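Local coordinates for protein SAR-endolysin (Enterobacteria phage P1, PDB 1XJU) that hydrolyses the beta-1,4 linkages of host cell-wall peptidoglycan once released from the inner membrane, to bring about host lysis, at residues L7-R17 with D46-I57; P20-W28 with A84-S92. All blocks are in the same frame, centred on the assembly; numbering follows the deposited sequence.

Contact 1 (L7-R17 with D46-I57)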
loop_
_atom_site.group_PDB
_atom_site.type_symbol
_atom_site.label_atom_id
_atom_site.label_comp_id
_atom_site.label_asym_id
_atom_site.label_seq_id
_atom_site.Cartn_x
_atom_site.Cartn_y
_atom_site.Cartn_z
ATOM N N LEU A 7 3.963 -9.202 7.332
ATOM C CA LEU A 7 3.287 -10.337 6.744
ATOM C C LEU A 7 1.965 -10.640 7.407
ATOM O O LEU A 7 1.042 -11.064 6.718
ATOM C CB LEU A 7 4.200 -11.554 6.643
ATOM C CG LEU A 7 5.384 -11.436 5.661
ATOM C CD1 LEU A 7 6.313 -12.638 5.762
ATOM C CD2 LEU A 7 4.908 -11.226 4.227
ATOM N N GLU A 8 1.795 -10.350 8.707
ATOM C CA GLU A 8 0.480 -10.439 9.321
ATOM C C GLU A 8 -0.487 -9.457 8.723
ATOM O O GLU A 8 -1.639 -9.784 8.571
ATOM C CB GLU A 8 0.511 -10.210 10.839
ATOM C CG GLU A 8 1.191 -11.335 11.621
ATOM C CD GLU A 8 1.167 -11.141 13.115
ATOM O OE1 GLU A 8 0.696 -10.092 13.636
ATOM O OE2 GLU A 8 1.649 -12.031 13.804
ATOM N N LEU A 9 -0.028 -8.240 8.411
ATOM C CA LEU A 9 -0.880 -7.245 7.844
ATOM C C LEU A 9 -1.264 -7.619 6.405
ATOM O O LEU A 9 -2.381 -7.337 5.989
ATOM C CB LEU A 9 -0.234 -5.858 7.855
ATOM C CG LEU A 9 0.046 -5.346 9.265
ATOM C CD1 LEU A 9 0.769 -4.030 9.198
ATOM C CD2 LEU A 9 -1.186 -5.252 10.126
ATOM N N ILE A 10 -0.307 -8.136 5.652
ATOM C CA ILE A 10 -0.596 -8.537 4.258
ATOM C C ILE A 10 -1.531 -9.752 4.197
ATOM O O ILE A 10 -2.426 -9.826 3.359
ATOM C CB ILE A 10 0.697 -8.781 3.501
ATOM C CG1 ILE A 10 1.437 -7.455 3.284
ATOM C CG2 ILE A 10 0.461 -9.529 2.185
ATOM C CD1 ILE A 10 2.878 -7.594 2.812
ATOM N N GLY A 11 -1.339 -10.685 5.117
ATOM C CA GLY A 11 -2.177 -11.847 5.133
ATOM C C GLY A 11 -1.905 -12.770 3.976
ATOM O O GLY A 11 -0.847 -12.827 3.435
ATOM N N ASN A 12 -2.943 -13.512 3.563
ATOM C CA ASN A 12 -2.788 -14.547 2.561
ATOM C C ASN A 12 -3.969 -14.503 1.627
ATOM O O ASN A 12 -4.949 -13.812 1.845
ATOM C CB ASN A 12 -2.560 -15.923 3.223
ATOM C CG ASN A 12 -3.650 -16.290 4.174
ATOM O OD1 ASN A 12 -4.822 -16.264 3.804
ATOM N ND2 ASN A 12 -3.294 -16.671 5.409
ATOM N N ALA A 13 -3.867 -15.283 0.565
ATOM C CA ALA A 13 -4.865 -15.215 -0.506
ATOM C C ALA A 13 -6.225 -15.668 -0.001
ATOM O O ALA A 13 -7.273 -15.115 -0.361
ATOM C CB ALA A 13 -4.432 -16.035 -1.660
ATOM N N GLU A 14 -6.237 -16.638 0.881
ATOM C CA GLU A 14 -7.476 -17.101 1.449
ATOM C C GLU A 14 -8.099 -15.986 2.289
ATOM O O GLU A 14 -9.310 -15.829 2.393
ATOM C CB GLU A 14 -7.200 -18.409 2.212
ATOM C CG GLU A 14 -6.608 -19.573 1.353
ATOM C CD GLU A 14 -5.249 -19.343 0.590
ATOM O OE1 GLU A 14 -4.214 -18.771 1.188
ATOM O OE2 GLU A 14 -5.204 -19.786 -0.655
ATOM N N GLY A 15 -7.261 -15.174 2.920
ATOM C CA GLY A 15 -7.727 -13.975 3.624
ATOM C C GLY A 15 -8.360 -12.927 2.708
ATOM O O GLY A 15 -9.336 -12.287 3.089
ATOM N N CYS A 16 -7.802 -12.733 1.540
ATOM C CA CYS A 16 -8.445 -11.913 0.489
ATOM C C CYS A 16 -9.810 -12.449 0.038
ATOM O O CYS A 16 -10.737 -11.690 -0.185
ATOM C CB CYS A 16 -7.476 -11.735 -0.677
ATOM S SG CYS A 16 -8.126 -11.301 -2.295
ATOM N N ARG A 17 -9.924 -13.747 -0.007
ATOM C CA ARG A 17 -11.203 -14.350 -0.359
ATOM C C ARG A 17 -12.252 -14.045 0.690
ATOM O O ARG A 17 -13.419 -13.793 0.349
ATOM C CB ARG A 17 -11.060 -15.842 -0.429
ATOM C CG ARG A 17 -10.471 -16.439 -1.552
ATOM C CD ARG A 17 -11.143 -17.789 -1.738
ATOM N NE ARG A 17 -10.186 -18.845 -1.879
ATOM C CZ ARG A 17 -10.464 -19.999 -2.454
ATOM N NH1 ARG A 17 -11.686 -20.230 -2.949
ATOM N NH2 ARG A 17 -9.511 -20.910 -2.530
ATOM N N ASP A 46 -9.956 -16.684 -7.884
ATOM C CA ASP A 46 -9.255 -16.856 -6.650
ATOM C C ASP A 46 -7.940 -17.590 -6.844
ATOM O O ASP A 46 -6.915 -17.295 -6.191
ATOM C CB ASP A 46 -10.131 -17.649 -5.669
ATOM C CG ASP A 46 -11.394 -16.941 -5.270
ATOM O OD1 ASP A 46 -11.455 -15.696 -5.084
ATOM O OD2 ASP A 46 -12.416 -17.648 -5.076
ATOM N N GLN A 47 -7.918 -18.550 -7.731
ATOM C CA GLN A 47 -6.723 -19.320 -7.934
ATOM C C GLN A 47 -5.599 -18.492 -8.559
ATOM O O GLN A 47 -4.437 -18.647 -8.193
ATOM C CB GLN A 47 -7.042 -20.554 -8.747
ATOM C CG GLN A 47 -7.935 -21.557 -7.953
ATOM C CD GLN A 47 -9.404 -21.070 -7.709
ATOM O OE1 GLN A 47 -9.997 -20.340 -8.572
ATOM N NE2 GLN A 47 -9.996 -21.468 -6.577
ATOM N N GLN A 48 -5.926 -17.559 -9.433
ATOM C CA GLN A 48 -4.916 -16.687 -9.964
ATOM C C GLN A 48 -4.354 -15.754 -8.882
ATOM O O GLN A 48 -3.135 -15.502 -8.816
ATOM C CB GLN A 48 -5.421 -15.850 -11.126
ATOM C CG GLN A 48 -4.185 -15.058 -11.648
ATOM C CD GLN A 48 -4.346 -14.252 -12.883
ATOM O OE1 GLN A 48 -5.369 -14.310 -13.564
ATOM N NE2 GLN A 48 -3.312 -13.512 -13.200
ATOM N N ILE A 49 -5.236 -15.238 -8.036
ATOM C CA ILE A 49 -4.806 -14.384 -6.924
ATOM C C ILE A 49 -3.844 -15.171 -6.053
ATOM O O ILE A 49 -2.760 -14.664 -5.654
ATOM C CB ILE A 49 -5.999 -13.838 -6.158
ATOM C CG1 ILE A 49 -6.780 -12.848 -7.012
ATOM C CG2 ILE A 49 -5.530 -13.166 -4.840
ATOM C CD1 ILE A 49 -8.109 -12.457 -6.487
ATOM N N ALA A 50 -4.155 -16.419 -5.744
ATOM C CA ALA A 50 -3.280 -17.211 -4.933
ATOM C C ALA A 50 -1.969 -17.488 -5.642
ATOM O O ALA A 50 -0.895 -17.424 -4.998
ATOM C CB ALA A 50 -3.950 -18.528 -4.584
ATOM N N ALA A 51 -2.002 -17.767 -6.948
ATOM C CA ALA A 51 -0.796 -18.105 -7.663
ATOM C C ALA A 51 0.160 -16.906 -7.710
ATOM O O ALA A 51 1.371 -17.105 -7.730
ATOM C CB ALA A 51 -1.143 -18.518 -9.072
ATOM N N ASP A 52 -0.399 -15.698 -7.779
ATOM C CA ASP A 52 0.418 -14.499 -7.921
ATOM C C ASP A 52 0.743 -13.796 -6.626
ATOM O O ASP A 52 1.407 -12.749 -6.641
ATOM C CB ASP A 52 -0.306 -13.558 -8.860
ATOM C CG ASP A 52 -0.272 -14.097 -10.282
ATOM O OD1 ASP A 52 -0.913 -13.501 -11.150
ATOM O OD2 ASP A 52 0.432 -15.075 -10.596
ATOM N N TRP A 53 0.354 -14.341 -5.514
ATOM C CA TRP A 53 0.410 -13.634 -4.237
ATOM C C TRP A 53 1.866 -13.256 -3.906
ATOM O O TRP A 53 2.167 -12.084 -3.626
ATOM C CB TRP A 53 -0.177 -14.520 -3.158
ATOM C CG TRP A 53 -0.392 -13.829 -1.859
ATOM C CD1 TRP A 53 0.410 -13.753 -0.758
ATOM C CD2 TRP A 53 -1.542 -13.053 -1.537
ATOM N NE1 TRP A 53 -0.161 -12.983 0.224
ATOM C CE2 TRP A 53 -1.381 -12.561 -0.204
ATOM C CE3 TRP A 53 -2.753 -12.769 -2.209
ATOM C CZ2 TRP A 53 -2.362 -11.805 0.433
ATOM C CZ3 TRP A 53 -3.707 -12.046 -1.575
ATOM C CH2 TRP A 53 -3.508 -11.542 -0.267
ATOM N N GLU A 54 2.766 -14.252 -3.927
ATOM C CA GLU A 54 4.174 -13.985 -3.602
ATOM C C GLU A 54 4.836 -13.069 -4.587
ATOM O O GLU A 54 5.631 -12.202 -4.187
ATOM C CB GLU A 54 4.955 -15.299 -3.486
ATOM C CG GLU A 54 4.542 -16.043 -2.264
ATOM C CD GLU A 54 4.895 -15.261 -1.006
ATOM O OE1 GLU A 54 5.928 -14.557 -0.999
ATOM O OE2 GLU A 54 4.111 -15.303 -0.093
ATOM N N LYS A 55 4.516 -13.215 -5.869
ATOM C CA LYS A 55 5.028 -12.319 -6.884
ATOM C C LYS A 55 4.594 -10.903 -6.563
ATOM O O LYS A 55 5.393 -9.946 -6.717
ATOM C CB LYS A 55 4.500 -12.759 -8.275
ATOM C CG LYS A 55 4.651 -11.729 -9.459
ATOM C CD LYS A 55 3.678 -11.964 -10.676
ATOM C CE LYS A 55 3.961 -11.001 -11.863
ATOM N NZ LYS A 55 4.977 -11.511 -12.828
ATOM N N ASN A 56 3.366 -10.747 -6.113
ATOM C CA ASN A 56 2.879 -9.411 -5.828
ATOM C C ASN A 56 3.536 -8.814 -4.595
ATOM O O ASN A 56 3.773 -7.600 -4.556
ATOM C CB ASN A 56 1.353 -9.380 -5.760
ATOM C CG ASN A 56 0.712 -9.387 -7.136
ATOM O OD1 ASN A 56 1.191 -8.730 -8.058
ATOM N ND2 ASN A 56 -0.431 -10.068 -7.263
ATOM N N ILE A 57 3.873 -9.622 -3.621
ATOM C CA ILE A 57 4.691 -9.138 -2.487
ATOM C C ILE A 57 6.054 -8.673 -2.989
ATOM O O ILE A 57 6.510 -7.587 -2.602
ATOM C CB ILE A 57 4.810 -10.165 -1.394
ATOM C CG1 ILE A 57 3.434 -10.440 -0.777
ATOM C CG2 ILE A 57 5.774 -9.675 -0.282
ATOM C CD1 ILE A 57 3.404 -11.539 0.252
HETATM O O HOH W 1 1.813 -13.804 2.329
HETATM O O HOH W 2 -7.422 -16.478 -3.513
HETATM O O HOH W 3 -8.853 -22.813 -4.038
#

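Contact 2 (P20-W28 with A84-S92)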
loop_
_atom_site.group_PDB
_atom_site.type_symbol
_atom_site.label_atom_id
_atom_site.label_comp_id
_atom_site.label_asym_id
_atom_site.label_seq_id
_atom_site.Cartn_x
_atom_site.Cartn_y
_atom_site.Cartn_z
ATOM N N PRO A 20 -12.139 -8.788 1.466
ATOM C CA PRO A 20 -11.564 -8.277 0.249
ATOM C C PRO A 20 -10.687 -7.037 0.480
ATOM O O PRO A 20 -9.954 -6.620 -0.440
ATOM C CB PRO A 20 -12.795 -8.042 -0.615
ATOM C CG PRO A 20 -13.881 -7.691 0.425
ATOM C CD PRO A 20 -13.623 -8.579 1.543
ATOM N N TYR A 21 -10.706 -6.475 1.693
ATOM C CA TYR A 21 -9.738 -5.446 2.060
ATOM C C TYR A 21 -8.314 -5.928 2.067
ATOM O O TYR A 21 -7.370 -5.114 1.992
ATOM C CB TYR A 21 -10.143 -4.794 3.395
ATOM C CG TYR A 21 -11.283 -3.905 3.211
ATOM C CD1 TYR A 21 -12.589 -4.417 3.077
ATOM C CD2 TYR A 21 -11.084 -2.556 3.041
ATOM C CE1 TYR A 21 -13.623 -3.595 2.804
ATOM C CE2 TYR A 21 -12.093 -1.766 2.760
ATOM C CZ TYR A 21 -13.386 -2.265 2.615
ATOM O OH TYR A 21 -14.399 -1.399 2.344
ATOM N N MET A 22 -8.114 -7.216 2.121
ATOM C CA MET A 22 -6.785 -7.838 2.122
ATOM C C MET A 22 -6.221 -8.092 0.707
ATOM O O MET A 22 -5.130 -8.588 0.540
ATOM C CB MET A 22 -6.904 -9.110 2.944
ATOM C CG MET A 22 -7.392 -8.727 4.351
ATOM S SD MET A 22 -6.283 -7.656 5.297
ATOM C CE MET A 22 -7.433 -6.552 5.914
ATOM N N CYS A 23 -7.032 -7.860 -0.333
ATOM C CA CYS A 23 -6.631 -8.207 -1.670
ATOM C C CYS A 23 -5.590 -7.271 -2.248
ATOM O O CYS A 23 -5.534 -6.105 -1.930
ATOM C CB CYS A 23 -7.852 -8.260 -2.575
ATOM S SG CYS A 23 -9.090 -9.492 -2.060
ATOM N N PRO A 24 -4.750 -7.792 -3.130
ATOM C CA PRO A 24 -3.758 -6.975 -3.774
ATOM C C PRO A 24 -4.424 -5.911 -4.643
ATOM O O PRO A 24 -5.531 -6.135 -5.223
ATOM C CB PRO A 24 -2.983 -7.956 -4.625
ATOM C CG PRO A 24 -3.911 -9.063 -4.895
ATOM C CD PRO A 24 -4.716 -9.175 -3.612
ATOM N N ALA A 25 -3.751 -4.786 -4.833
ATOM C CA ALA A 25 -4.291 -3.617 -5.513
ATOM C C ALA A 25 -4.967 -3.934 -6.845
ATOM O O ALA A 25 -5.970 -3.319 -7.168
ATOM C CB ALA A 25 -3.163 -2.653 -5.752
ATOM N N GLY A 26 -4.324 -4.785 -7.626
ATOM C CA GLY A 26 -4.754 -5.006 -8.964
ATOM C C GLY A 26 -6.143 -5.627 -9.104
ATOM O O GLY A 26 -6.670 -5.641 -10.215
ATOM N N VAL A 27 -6.736 -6.150 -8.042
ATOM C CA VAL A 27 -8.080 -6.726 -8.130
ATOM C C VAL A 27 -9.142 -5.835 -7.543
ATOM O O VAL A 27 -10.300 -6.235 -7.483
ATOM C CB VAL A 27 -8.149 -8.178 -7.587
ATOM C CG1 VAL A 27 -7.163 -9.038 -8.299
ATOM C CG2 VAL A 27 -7.980 -8.229 -6.069
ATOM N N TRP A 28 -8.800 -4.593 -7.149
ATOM C CA TRP A 28 -9.796 -3.639 -6.643
ATOM C C TRP A 28 -10.404 -2.882 -7.821
ATOM O O TRP A 28 -10.416 -1.654 -7.890
ATOM C CB TRP A 28 -9.172 -2.613 -5.697
ATOM C CG TRP A 28 -8.704 -3.152 -4.401
ATOM C CD1 TRP A 28 -7.743 -4.130 -4.179
ATOM C CD2 TRP A 28 -9.163 -2.731 -3.109
ATOM N NE1 TRP A 28 -7.589 -4.308 -2.821
ATOM C CE2 TRP A 28 -8.440 -3.455 -2.148
ATOM C CE3 TRP A 28 -10.098 -1.784 -2.664
ATOM C CZ2 TRP A 28 -8.647 -3.303 -0.775
ATOM C CZ3 TRP A 28 -10.255 -1.624 -1.276
ATOM C CH2 TRP A 28 -9.571 -2.404 -0.377
ATOM N N ALA A 84 1.503 -1.447 2.331
ATOM C CA ALA A 84 0.725 -0.418 1.676
ATOM C C ALA A 84 0.838 -0.543 0.165
ATOM O O ALA A 84 -0.180 -0.408 -0.551
ATOM C CB ALA A 84 1.185 0.957 2.148
ATOM N N ALA A 85 2.025 -0.787 -0.348
ATOM C CA ALA A 85 2.229 -0.916 -1.783
ATOM C C ALA A 85 1.497 -2.160 -2.318
ATOM O O ALA A 85 0.964 -2.135 -3.421
ATOM C CB ALA A 85 3.693 -0.959 -2.116
ATOM N N PHE A 86 1.484 -3.240 -1.569
ATOM C CA PHE A 86 0.774 -4.453 -1.967
ATOM C C PHE A 86 -0.704 -4.143 -2.116
ATOM O O PHE A 86 -1.366 -4.573 -3.067
ATOM C CB PHE A 86 1.001 -5.542 -0.936
ATOM C CG PHE A 86 0.271 -6.815 -1.212
ATOM C CD1 PHE A 86 -0.974 -7.043 -0.702
ATOM C CD2 PHE A 86 0.870 -7.814 -1.988
ATOM C CE1 PHE A 86 -1.659 -8.223 -0.949
ATOM C CE2 PHE A 86 0.205 -9.023 -2.209
ATOM C CZ PHE A 86 -1.078 -9.205 -1.682
ATOM N N ASN A 87 -1.258 -3.423 -1.154
ATOM C CA ASN A 87 -2.701 -3.191 -1.076
ATOM C C ASN A 87 -3.144 -2.112 -2.041
ATOM O O ASN A 87 -4.249 -2.209 -2.586
ATOM C CB ASN A 87 -3.006 -2.806 0.380
ATOM C CG ASN A 87 -4.419 -2.891 0.817
ATOM O OD1 ASN A 87 -4.786 -2.100 1.738
ATOM N ND2 ASN A 87 -5.186 -3.940 0.361
ATOM N N MET A 88 -2.319 -1.072 -2.247
ATOM C CA MET A 88 -2.720 0.134 -2.973
ATOM C C MET A 88 -2.044 0.307 -4.315
ATOM O O MET A 88 -2.580 1.040 -5.157
ATOM C CB MET A 88 -2.431 1.373 -2.132
ATOM C CG MET A 88 -3.096 1.338 -0.753
ATOM S SD MET A 88 -4.875 1.043 -0.786
ATOM C CE MET A 88 -5.426 2.725 -1.162
ATOM N N GLY A 89 -0.938 -0.365 -4.559
ATOM C CA GLY A 89 -0.182 -0.215 -5.787
ATOM C C GLY A 89 0.842 0.883 -5.688
ATOM O O GLY A 89 0.678 1.892 -4.969
ATOM N N CYS A 90 1.914 0.701 -6.437
ATOM C CA CYS A 90 3.043 1.656 -6.381
ATOM C C CYS A 90 2.657 3.037 -6.885
ATOM O O CYS A 90 2.968 4.058 -6.241
ATOM C CB CYS A 90 4.226 1.127 -7.161
ATOM S SG CYS A 90 5.811 1.854 -6.676
ATOM N N ASN A 91 1.972 3.090 -8.029
ATOM C CA ASN A 91 1.657 4.386 -8.598
ATOM C C ASN A 91 0.853 5.221 -7.623
ATOM O O ASN A 91 1.088 6.425 -7.518
ATOM C CB ASN A 91 0.882 4.247 -9.916
ATOM C CG ASN A 91 1.752 3.757 -11.074
ATOM O OD1 ASN A 91 2.978 3.910 -11.087
ATOM N ND2 ASN A 91 1.101 3.159 -12.073
ATOM N N SER A 92 -0.107 4.615 -6.923
ATOM C CA SER A 92 -0.925 5.339 -5.966
ATOM C C SER A 92 -0.137 5.921 -4.807
ATOM O O SER A 92 -0.582 6.916 -4.241
ATOM C CB SER A 92 -2.053 4.457 -5.429
ATOM O OG SER A 92 -3.015 4.169 -6.454
#

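Contact 1 (L7-R17 with D46-I57)
Trp53, Arg17 and Ala13 give up the most surface where the N-terminal part of this phage-lysozyme (glycosyl hydrolase 24) fold, two short helices, 4-10 and 13-18, joined by the turn at Gly11-Asn12, lies on helix 46-67. The axes of 13-17 and 46-57 run at 139° to each other and come within 9.5 Å, a roughly antiparallel pairing in which small residues meet: Ala13 CB is 3.9 Å from Ala50 CB. Trp53 enters this joint because its CG stands anti to its own backbone N (chi1 -170°), which lays the indole under the 11-13 turn. One ring face receives the backbone of Asn12 and Ala13, with Asn12 C 3.4 Å from Trp53 CZ2 and Ala13 N above the ring centre. Cys16 CB lies against the six-membered ring, 3.9 Å from Trp53 CZ3, while its SG is tied to Cys23 in the disulfide of the inactive enzyme. At the ring edge, Trp53 NE1 makes a weak bond to Gly11 O (3.3 Å, 128°), and a water donates to Gly11 O and accepts weakly from Trp53 NE1. Glu14, the inferred active-site acid, starts the second helix together with Ala13, behind Asn12, whose OD1 caps Gly15 N. At the far end the bent Arg17 chain crosses Asp46 at about a right angle. Their salt bridge, Arg17 NH1 to Asp46 OD2 at 3.4 Å, is purely electrostatic: OD2 sits off the guanidinium plane, where no N-H is directed.

Contact 2 (P20-W28 with A84-S92)
Asn87 reaches across to the 20-28 loop with its amide nitrogen, and two carbonyls share it: Asn87 ND2 donates to Tyr21 O (3.0 Å) and to Cys23 O (3.2 Å). The second acceptor lies in the amide plane, the first is tilted 24° from it. Setting CG anti to the backbone N (chi1 -163°) sends the amide to the loop although the CB itself points away from it, and OD1, hydrogen-bonded to Arg143, helps fix the rotation of the group. Cys23 O also accepts from Trp28 NE1 at 2.9 Å, this donor standing above the carbonyl plane on the face opposite to ND2, so two donors grip the oxygen of a catalytic residue. The loop belongs to the long connection between helix 13-18 and helix 46-67 of the lysozyme fold, and it is pressed here on the C-terminal end of helix 75-88. Phe86, its CG likewise anti to the backbone N, turns one ring face to Pro24: Pro24 CB sits 4.1 Å from the centroid of the Phe86 ring and 26° off the normal, a CH-pi contact, while Met22 O lies at the ring edge. Beside that CH-pi contact Phe86 O accepts from Ala25 N at 3.0 Å, in the carbonyl plane. Ala25 CB points into the helix end and packs 3.4 Å from Gly89 N, at the positive-phi glycine that ends helical geometry after Met88.

How the contacts relate
The two contacts lie side by side, their centres 11 Å apart, and their segments alternate along the chain: 7-17, 20-28, 46-57, then 84-92. Contact 1 joins the N-terminal helices to helix 46-67, and contact 2 seats the loop that follows on helix 75-88, the next long helix. They meet directly. Trp53 of contact 1 packs on Pro24 and meets Phe86 of contact 2 edge-to-face, while the Cys16-Cys23 disulfide, 2.1 Å between the SG atoms, ties the first segments together. Since Cys23 is catalytic, this link holds the active-site loop to the helix carrying Glu14, consistent with the inactive state and with activation by disulfide isomerization.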